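Local coordinates for DUF416 domain-containing protein (Shewanella baltica, PDB 2Q9R) that is of unknown function but forms a largely helical two-chain assembly of the DUF416 family, with benzoic acid bound in a pocket, at residues Q36-V41 against A85-Y90; P47-T52 against L74-D79; A95-V100 against S125-N130. All coordinates share one frame; numbering follows the deposited sequence. Where two conformers were deposited one is given.

Contact 1: residues Q36-V41 against A85-Y90. With BEZ (benzoic acid), chain E; SO4 (sulfate ion), chain B.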
loop_
_atom_site.group_PDB
_atom_site.type_symbol
_atom_site.label_atom_id
_atom_site.label_comp_id
_atom_site.label_asym_id
_atom_site.label_seq_id
_atom_site.Cartn_x
_atom_site.Cartn_y
_atom_site.Cartn_z
ATOM N N GLN A 36 15.271 -8.281 -2.212
ATOM C CA GLN A 36 15.836 -7.901 -3.495
ATOM C C GLN A 36 15.992 -6.383 -3.590
ATOM O O GLN A 36 17.028 -5.886 -4.037
ATOM C CB GLN A 36 14.969 -8.419 -4.642
ATOM C CG GLN A 36 15.057 -9.923 -4.823
ATOM C CD GLN A 36 14.011 -10.449 -5.755
ATOM O OE1 GLN A 36 12.869 -10.019 -5.713
ATOM N NE2 GLN A 36 14.382 -11.412 -6.585
ATOM N N LEU A 37 14.961 -5.658 -3.197
ATOM C CA LEU A 37 14.999 -4.207 -3.298
ATOM C C LEU A 37 16.093 -3.636 -2.370
ATOM O O LEU A 37 16.915 -2.837 -2.778
ATOM C CB LEU A 37 13.630 -3.585 -2.979
ATOM C CG LEU A 37 13.551 -2.039 -3.219
ATOM C CD1 LEU A 37 13.891 -1.698 -4.669
ATOM C CD2 LEU A 37 12.197 -1.455 -2.771
ATOM N N PHE A 38 16.082 -4.052 -1.110
ATOM C CA PHE A 38 17.078 -3.607 -0.164
ATOM C C PHE A 38 18.509 -3.856 -0.673
ATOM O O PHE A 38 19.398 -3.004 -0.555
ATOM C CB PHE A 38 16.871 -4.289 1.184
ATOM C CG PHE A 38 18.029 -4.101 2.127
ATOM C CD1 PHE A 38 18.240 -2.876 2.723
ATOM C CD2 PHE A 38 18.915 -5.131 2.395
ATOM C CE1 PHE A 38 19.274 -2.692 3.580
ATOM C CE2 PHE A 38 19.990 -4.933 3.273
ATOM C CZ PHE A 38 20.158 -3.723 3.863
ATOM N N SER A 39 18.716 -5.047 -1.203
ATOM C CA SER A 39 20.030 -5.503 -1.589
ATOM C C SER A 39 20.574 -4.647 -2.708
ATOM O O SER A 39 21.770 -4.319 -2.751
ATOM C CB SER A 39 19.958 -6.981 -2.037
ATOM O OG SER A 39 21.186 -7.392 -2.607
ATOM N N GLU A 40 19.678 -4.280 -3.611
ATOM C CA GLU A 40 20.036 -3.502 -4.751
ATOM C C GLU A 40 20.293 -2.064 -4.340
ATOM O O GLU A 40 21.288 -1.478 -4.719
ATOM C CB GLU A 40 18.913 -3.591 -5.758
ATOM C CG GLU A 40 19.035 -2.682 -6.945
ATOM C CD GLU A 40 17.719 -2.590 -7.699
ATOM O OE1 GLU A 40 17.101 -3.667 -7.949
ATOM O OE2 GLU A 40 17.311 -1.443 -8.010
ATOM N N VAL A 41 19.400 -1.508 -3.529
ATOM C CA VAL A 41 19.506 -0.133 -3.107
ATOM C C VAL A 41 20.660 0.085 -2.130
ATOM O O VAL A 41 21.368 1.056 -2.217
ATOM C CB VAL A 41 18.161 0.352 -2.469
ATOM C CG1 VAL A 41 18.307 1.759 -1.803
ATOM C CG2 VAL A 41 17.056 0.326 -3.552
ATOM N N ALA A 85 22.141 -2.015 12.617
ATOM C CA ALA A 85 23.127 -0.996 12.958
ATOM C C ALA A 85 23.885 -0.468 11.737
ATOM O O ALA A 85 24.426 0.651 11.763
ATOM C CB ALA A 85 24.111 -1.536 13.966
ATOM N N ASP A 86 23.945 -1.261 10.669
ATOM C CA ASP A 86 24.829 -0.911 9.557
ATOM C C ASP A 86 24.153 -0.087 8.475
ATOM O O ASP A 86 24.836 0.346 7.543
ATOM C CB ASP A 86 25.421 -2.170 8.936
ATOM C CG ASP A 86 26.435 -2.825 9.818
ATOM O OD1 ASP A 86 27.139 -2.101 10.554
ATOM O OD2 ASP A 86 26.541 -4.079 9.752
ATOM N N PHE A 87 22.834 0.119 8.600
ATOM C CA PHE A 87 22.031 0.802 7.567
ATOM C C PHE A 87 21.094 1.835 8.136
ATOM O O PHE A 87 20.422 1.561 9.106
ATOM C CB PHE A 87 21.214 -0.226 6.771
ATOM C CG PHE A 87 22.074 -1.228 6.083
ATOM C CD1 PHE A 87 22.600 -0.951 4.828
ATOM C CD2 PHE A 87 22.433 -2.402 6.719
ATOM C CE1 PHE A 87 23.446 -1.826 4.209
ATOM C CE2 PHE A 87 23.298 -3.300 6.101
ATOM C CZ PHE A 87 23.798 -3.011 4.834
ATOM N N GLU A 88 21.052 3.022 7.528
ATOM C CA GLU A 88 20.046 4.032 7.869
ATOM C C GLU A 88 18.709 3.784 7.164
ATOM O O GLU A 88 17.664 4.178 7.663
ATOM C CB GLU A 88 20.506 5.420 7.470
ATOM C CG GLU A 88 21.675 5.963 8.289
ATOM C CD GLU A 88 21.905 7.446 8.026
ATOM O OE1 GLU A 88 20.941 8.140 7.610
ATOM O OE2 GLU A 88 23.046 7.912 8.230
ATOM N N ALA A 89 18.754 3.182 5.989
ATOM C CA ALA A 89 17.541 2.902 5.218
ATOM C C ALA A 89 16.617 1.951 5.982
ATOM O O ALA A 89 17.084 1.015 6.611
ATOM C CB ALA A 89 17.893 2.354 3.855
ATOM N N TYR A 90 15.306 2.211 5.919
ATOM C CA TYR A 90 14.301 1.399 6.601
ATOM C C TYR A 90 14.312 -0.062 6.072
ATOM O O TYR A 90 14.023 -1.006 6.824
ATOM C CB TYR A 90 12.861 1.996 6.479
ATOM C CG TYR A 90 11.870 1.142 7.239
ATOM C CD1 TYR A 90 11.765 1.232 8.623
ATOM C CD2 TYR A 90 11.128 0.169 6.586
ATOM C CE1 TYR A 90 10.907 0.416 9.341
ATOM C CE2 TYR A 90 10.271 -0.663 7.289
ATOM C CZ TYR A 90 10.180 -0.559 8.670
ATOM O OH TYR A 90 9.314 -1.385 9.356
HETATM C C BEZ E . 11.230 0.837 1.654
HETATM O O1 BEZ E . 10.034 1.113 1.317
HETATM O O2 BEZ E . 11.998 1.685 2.201
HETATM C C1 BEZ E . 11.762 -0.528 1.381
HETATM C C2 BEZ E . 13.101 -0.696 0.956
HETATM C C3 BEZ E . 13.562 -1.987 0.703
HETATM C C4 BEZ E . 12.717 -3.080 0.882
HETATM C C5 BEZ E . 11.398 -2.899 1.301
HETATM C C6 BEZ E . 10.908 -1.608 1.567
HETATM S S SO4 B . 22.162 3.335 3.928
HETATM O O1 SO4 B . 23.179 4.325 4.288
HETATM O O2 SO4 B . 22.794 2.352 3.049
HETATM O O3 SO4 B . 21.640 2.628 5.079
HETATM O O4 SO4 B . 21.060 4.063 3.277
#

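Contact 2: residues P47-T52 against L74-D79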
loop_
_atom_site.group_PDB
_atom_site.type_symbol
_atom_site.label_atom_id
_atom_site.label_comp_id
_atom_site.label_asym_id
_atom_site.label_seq_id
_atom_site.Cartn_x
_atom_site.Cartn_y
_atom_site.Cartn_z
ATOM N N PRO A 47 20.710 -11.927 -3.184
ATOM C CA PRO A 47 19.341 -12.489 -3.223
ATOM C C PRO A 47 19.215 -13.925 -3.733
ATOM O O PRO A 47 18.281 -14.635 -3.340
ATOM C CB PRO A 47 18.587 -11.500 -4.129
ATOM C CG PRO A 47 19.315 -10.212 -3.938
ATOM C CD PRO A 47 20.774 -10.639 -3.897
ATOM N N ALA A 48 20.180 -14.367 -4.538
ATOM C CA ALA A 48 20.188 -15.729 -5.082
ATOM C C ALA A 48 20.320 -16.787 -3.981
ATOM O O ALA A 48 19.921 -17.945 -4.149
ATOM C CB ALA A 48 21.322 -15.874 -6.091
ATOM N N VAL A 49 20.906 -16.403 -2.852
ATOM C CA VAL A 49 20.998 -17.315 -1.706
ATOM C C VAL A 49 19.604 -17.630 -1.152
ATOM O O VAL A 49 19.304 -18.796 -0.801
ATOM C CB VAL A 49 21.947 -16.758 -0.598
ATOM C CG1 VAL A 49 21.665 -17.423 0.730
ATOM C CG2 VAL A 49 23.431 -16.910 -1.021
ATOM N N LEU A 50 18.753 -16.599 -1.100
ATOM C CA LEU A 50 17.369 -16.736 -0.669
ATOM C C LEU A 50 16.549 -17.458 -1.734
ATOM O O LEU A 50 15.775 -18.339 -1.394
ATOM C CB LEU A 50 16.727 -15.386 -0.357
ATOM C CG LEU A 50 17.074 -14.633 0.929
ATOM C CD1 LEU A 50 18.534 -14.111 0.838
ATOM C CD2 LEU A 50 16.088 -13.509 1.162
ATOM N N SER A 51 16.713 -17.111 -3.015
ATOM C CA SER A 51 15.919 -17.781 -4.043
ATOM C C SER A 51 16.295 -19.261 -4.189
ATOM O O SER A 51 15.423 -20.073 -4.467
ATOM C CB SER A 51 15.973 -17.055 -5.396
ATOM O OG SER A 51 17.292 -16.955 -5.884
ATOM N N THR A 52 17.571 -19.603 -3.986
ATOM C CA THR A 52 18.013 -20.991 -4.001
ATOM C C THR A 52 17.386 -21.769 -2.850
ATOM O O THR A 52 16.909 -22.881 -3.031
ATOM C CB THR A 52 19.549 -21.150 -3.875
ATOM O OG1 THR A 52 20.195 -20.469 -4.952
ATOM C CG2 THR A 52 19.949 -22.616 -3.944
ATOM N N LEU A 74 21.498 -22.647 5.878
ATOM C CA LEU A 74 21.308 -21.827 7.077
ATOM C C LEU A 74 22.511 -20.923 7.304
ATOM O O LEU A 74 22.371 -19.753 7.637
ATOM C CB LEU A 74 21.064 -22.694 8.328
ATOM C CG LEU A 74 19.712 -23.395 8.428
ATOM C CD1 LEU A 74 19.677 -24.316 9.673
ATOM C CD2 LEU A 74 18.558 -22.372 8.454
ATOM N N GLN A 75 23.707 -21.453 7.092
ATOM C CA GLN A 75 24.896 -20.632 7.240
ATOM C C GLN A 75 24.994 -19.549 6.179
ATOM O O GLN A 75 25.368 -18.418 6.475
ATOM C CB GLN A 75 26.172 -21.503 7.256
ATOM C CG GLN A 75 27.411 -20.704 7.568
ATOM C CD GLN A 75 27.328 -20.075 8.939
ATOM O OE1 GLN A 75 27.196 -20.782 9.934
ATOM N NE2 GLN A 75 27.370 -18.738 8.998
ATOM N N ARG A 76 24.689 -19.887 4.934
ATOM C CA ARG A 76 24.684 -18.871 3.866
ATOM C C ARG A 76 23.614 -17.819 4.093
ATOM O O ARG A 76 23.842 -16.628 3.858
ATOM C CB ARG A 76 24.490 -19.494 2.489
ATOM C CG ARG A 76 25.700 -20.269 2.002
ATOM C CD ARG A 76 25.760 -20.328 0.485
ATOM N NE ARG A 76 26.846 -21.214 0.053
ATOM C CZ ARG A 76 26.714 -22.499 -0.308
ATOM N NH1 ARG A 76 25.522 -23.108 -0.323
ATOM N NH2 ARG A 76 27.796 -23.185 -0.674
ATOM N N LEU A 77 22.452 -18.258 4.546
ATOM C CA LEU A 77 21.405 -17.310 4.894
ATOM C C LEU A 77 21.881 -16.326 5.971
ATOM O O LEU A 77 21.694 -15.112 5.828
ATOM C CB LEU A 77 20.136 -18.052 5.305
ATOM C CG LEU A 77 19.405 -18.744 4.115
ATOM C CD1 LEU A 77 18.436 -19.864 4.539
ATOM C CD2 LEU A 77 18.663 -17.681 3.304
ATOM N N GLU A 78 22.508 -16.839 7.028
ATOM C CA GLU A 78 22.966 -15.963 8.093
ATOM C C GLU A 78 24.022 -14.985 7.567
ATOM O O GLU A 78 23.948 -13.799 7.884
ATOM C CB GLU A 78 23.459 -16.753 9.312
ATOM C CG GLU A 78 23.584 -15.912 10.620
ATOM C CD GLU A 78 22.268 -15.285 11.092
ATOM O OE1 GLU A 78 21.182 -15.871 10.850
ATOM O OE2 GLU A 78 22.322 -14.194 11.713
ATOM N N ASP A 79 24.951 -15.458 6.728
ATOM C CA ASP A 79 25.972 -14.590 6.130
ATOM C C ASP A 79 25.354 -13.454 5.339
ATOM O O ASP A 79 25.931 -12.385 5.216
ATOM C CB ASP A 79 26.912 -15.393 5.212
ATOM C CG ASP A 79 27.817 -16.370 5.985
ATOM O OD1 ASP A 79 27.991 -16.196 7.211
ATOM O OD2 ASP A 79 28.336 -17.321 5.362
#

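Contact 3: residues A95-V100 against S125-N130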
loop_
_atom_site.group_PDB
_atom_site.type_symbol
_atom_site.label_atom_id
_atom_site.label_comp_id
_atom_site.label_asym_id
_atom_site.label_seq_id
_atom_site.Cartn_x
_atom_site.Cartn_y
_atom_site.Cartn_z
ATOM N N ALA A 95 14.016 -6.625 4.799
ATOM C CA ALA A 95 15.029 -7.524 4.227
ATOM C C ALA A 95 15.455 -8.569 5.251
ATOM O O ALA A 95 15.470 -9.759 4.948
ATOM C CB ALA A 95 16.245 -6.742 3.712
HETATM N N MSE A 96 15.795 -8.112 6.460
HETATM C CA MSE A 96 16.131 -9.000 7.550
HETATM C C MSE A 96 15.038 -10.029 7.839
HETATM O O MSE A 96 15.331 -11.210 8.062
HETATM C CB MSE A 96 16.423 -8.180 8.810
HETATM C CG MSE A 96 16.883 -8.993 9.971
HETATM SE SE MSE A 96 17.152 -7.900 11.510
HETATM C CE MSE A 96 17.033 -5.975 10.696
ATOM N N ASP A 97 13.791 -9.555 7.844
ATOM C CA ASP A 97 12.629 -10.375 8.157
ATOM C C ASP A 97 12.457 -11.468 7.097
ATOM O O ASP A 97 12.141 -12.587 7.426
ATOM C CB ASP A 97 11.342 -9.524 8.184
ATOM C CG ASP A 97 11.234 -8.554 9.375
ATOM O OD1 ASP A 97 12.049 -8.570 10.322
ATOM O OD2 ASP A 97 10.238 -7.787 9.381
ATOM N N ALA A 98 12.702 -11.111 5.838
ATOM C CA ALA A 98 12.610 -12.036 4.699
ATOM C C ALA A 98 13.594 -13.178 4.825
ATOM O O ALA A 98 13.217 -14.336 4.694
ATOM C CB ALA A 98 12.854 -11.328 3.386
ATOM N N VAL A 99 14.855 -12.847 5.077
ATOM C CA VAL A 99 15.889 -13.911 5.196
ATOM C C VAL A 99 15.669 -14.685 6.504
ATOM O O VAL A 99 15.749 -15.946 6.523
ATOM C CB VAL A 99 17.362 -13.344 4.947
ATOM C CG1 VAL A 99 17.679 -12.176 5.851
ATOM C CG2 VAL A 99 18.428 -14.444 5.075
ATOM N N VAL A 100 15.277 -13.988 7.574
ATOM C CA VAL A 100 15.082 -14.669 8.865
ATOM C C VAL A 100 13.878 -15.651 8.826
ATOM O O VAL A 100 13.915 -16.749 9.425
ATOM C CB VAL A 100 14.967 -13.661 10.050
ATOM C CG1 VAL A 100 14.383 -14.321 11.282
ATOM C CG2 VAL A 100 16.342 -12.986 10.363
ATOM N N SER A 125 2.921 -10.837 9.156
ATOM C CA SER A 125 2.049 -9.767 9.510
ATOM C C SER A 125 2.765 -8.661 10.292
ATOM O O SER A 125 2.435 -7.473 10.150
ATOM C CB SER A 125 0.763 -10.263 10.189
ATOM O OG SER A 125 1.060 -11.006 11.332
ATOM N N SER A 126 3.733 -9.018 11.111
ATOM C CA SER A 126 4.461 -7.985 11.845
ATOM C C SER A 126 5.260 -7.072 10.937
ATOM O O SER A 126 5.399 -5.888 11.217
ATOM C CB SER A 126 5.411 -8.630 12.841
ATOM O OG SER A 126 4.649 -9.447 13.704
ATOM N N THR A 127 5.832 -7.635 9.874
ATOM C CA THR A 127 6.558 -6.827 8.916
ATOM C C THR A 127 5.653 -5.714 8.404
ATOM O O THR A 127 6.041 -4.533 8.313
ATOM C CB THR A 127 7.127 -7.693 7.739
ATOM O OG1 THR A 127 8.015 -8.667 8.286
ATOM C CG2 THR A 127 7.897 -6.849 6.776
ATOM N N VAL A 128 4.426 -6.087 8.106
ATOM C CA VAL A 128 3.432 -5.098 7.598
ATOM C C VAL A 128 3.032 -4.058 8.669
ATOM O O VAL A 128 2.992 -2.853 8.398
ATOM C CB VAL A 128 2.196 -5.788 7.061
ATOM C CG1 VAL A 128 1.201 -4.705 6.512
ATOM C CG2 VAL A 128 2.612 -6.777 5.986
ATOM N N ALA A 129 2.756 -4.506 9.888
ATOM C CA ALA A 129 2.450 -3.542 10.960
ATOM C C ALA A 129 3.617 -2.591 11.218
ATOM O O ALA A 129 3.395 -1.424 11.482
ATOM C CB ALA A 129 2.075 -4.260 12.221
ATOM N N ASN A 130 4.854 -3.092 11.157
ATOM C CA ASN A 130 6.032 -2.290 11.500
ATOM C C ASN A 130 6.256 -1.218 10.458
ATOM O O ASN A 130 6.599 -0.081 10.791
ATOM C CB ASN A 130 7.298 -3.141 11.603
ATOM C CG ASN A 130 7.332 -3.998 12.825
ATOM O OD1 ASN A 130 6.633 -3.746 13.814
ATOM N ND2 ASN A 130 8.135 -5.041 12.769
HETATM O O HOH W 1 9.924 -5.279 10.170
#

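Contact 1: residues Q36-V41 against A85-Y90
Beside the meeting of Phe38 and Phe87, sulfate O3 accepts a nearly straight bond from Ala89 N (3.1 Å, N-H...O angle 169°). The two rings form a T-shaped aromatic pair, which fastens the loop between helix 70-79 and helix 92-111 to the C-terminal end of helix 17-42 in this all-helical fold. Glu88 N is also close to sulfate O3, but at a poor angle and a doubtfully short distance. The same oxygen borders the rim of the Phe87 ring, whereas Phe38 meets a face of it. The ion probably comes from the crystallisation liquor. The evidence for the pair is consistent: the ring centroids of Phe38 and Phe87 are 4.9 Å apart, the planes stand at 75°, and Phe38 CZ sits 3.6 Å above the centre of the Phe87 ring. Phe38 CZ is accordingly almost evenly 3.8 to 3.9 Å from the six ring atoms of Phe87, CE1 among them. Phe38 reaches so far because its CG is anti to the backbone N (chi1 168°), which sends the ring off the helix toward the loop. Val92 and Ala95 of helix 92-111 pack against Phe38 as well, and Val92 also touches Phe87. With an alanine here instead of Phe87, the edge of Phe38 would probably lose the face it meets, and the loop part of its hold on the helix. At its base Phe38 borders the benzoic acid pocket, with its backbone N 3.7 Å from benzoic acid C3. The acid is hydrogen-bonded to His152 and Ser136 of the second subunit, so the pocket involves both chains. Leu37 lines the same pocket: its methyl CD2 stands 3.8 Å from C3 of the benzoic acid ring.

Contact 2: residues P47-T52 against L74-D79
Val49 and Leu77 form the tight part of this contact, where methyl CG1 of Val49 meets methyl CD2 of Leu77 at 4.0 Å. The same CG1 also rests on the backbone of the facing helix, 3.9 Å from Arg76 O, and touches Arg76 CB at a like distance. It reaches across because it is anti to the backbone N (chi1 160°). Deeper in, Leu77 CD2 comes within 4.2 Å of Leu50 CG, and the two leucines, both buried, lie aslant to one another. Helix 92-111 closes over this side, with Val99, Ser103 and Leu106 against Leu77 and Ile102 against Leu50. The opposing side is looser and faces solvent. Arg76 lends only the root of its side chain to the interface; from CG to NE the chain runs extended and carries the guanidinium group away from Val49. On that side Thr52 OG1 bonds within its own helix, to Ala48 O at 2.7 Å, and Thr52 N reaches that carbonyl from the other face of its plane. No hydrogen bond joins the two segments, so apolar packing carries the contact. The axes of segments 47-52 and 74-79 approach to 9.5 Å with their directions 146° apart, and helix 47-62 is followed directly by helix 70-79. This geometry is that of an antiparallel helical hairpin, with its inner face turned to a third helix.

Contact 3: residues A95-V100 against S125-N130
Chi1 of -70° in Asp97 and -60° in Thr127 places the carboxylate carbon CG of the first and the hydroxyl OG1 of the second each anti to its own carbonyl carbon, and from there the two side chains advance on one another from opposite directions. Where they meet, Thr127 OG1 donates to Asp97 OD2 over 2.6 Å. The hydroxyl comes from the anti side of the carboxylate, 30° out of its plane. Thr127 CG2 lies 3.6 Å from Asp97 OD2, so the methyl flanks the bond. The acceptor has a second donor: a water gives a hydrogen to Asp97 OD2 at 2.6 Å and in turn accepts from Asn130 ND2 (3.2 Å), one helical turn beyond Thr127. OD2 is therefore gripped twice, directly and through water, which probably limits how far the carboxylate can turn. Thr127 is buried, and Leu123 O, one turn earlier in its helix, is a second acceptor that competes for the same hydroxyl proton. No apolar contact was found between the segments, whose CA atoms come nearest at Asp97 and Thr127, 7.1 Å apart. Helix 92-111 and helix 120-136 are thus joined here by a polar, partly water-bridged helix-helix contact within an all-helical fold.

From the N terminus, helix 17-42 supplies the first half of contact 1 and helix 47-62 the first half of contact 2. Contact 2 closes first, when helix 70-79 returns against helix 47-62. Contact 1 closes next, through the loop before helix 92-111, so the shorter closure lies wholly within the longer one. Contact 3 follows in series, opening on helix 92-111 and closing on helix 120-136; no pair crosses. All three also touch in space: Ser39 OG is 3.5 Å from Pro47 CD, Phe38 CD2 is 3.4 Å from Ala95 CB, and Leu77 O is 3.4 Å from Val99 CG2. Helix 92-111 thus adjoins both earlier contacts and carries the fold on to helix 120-136.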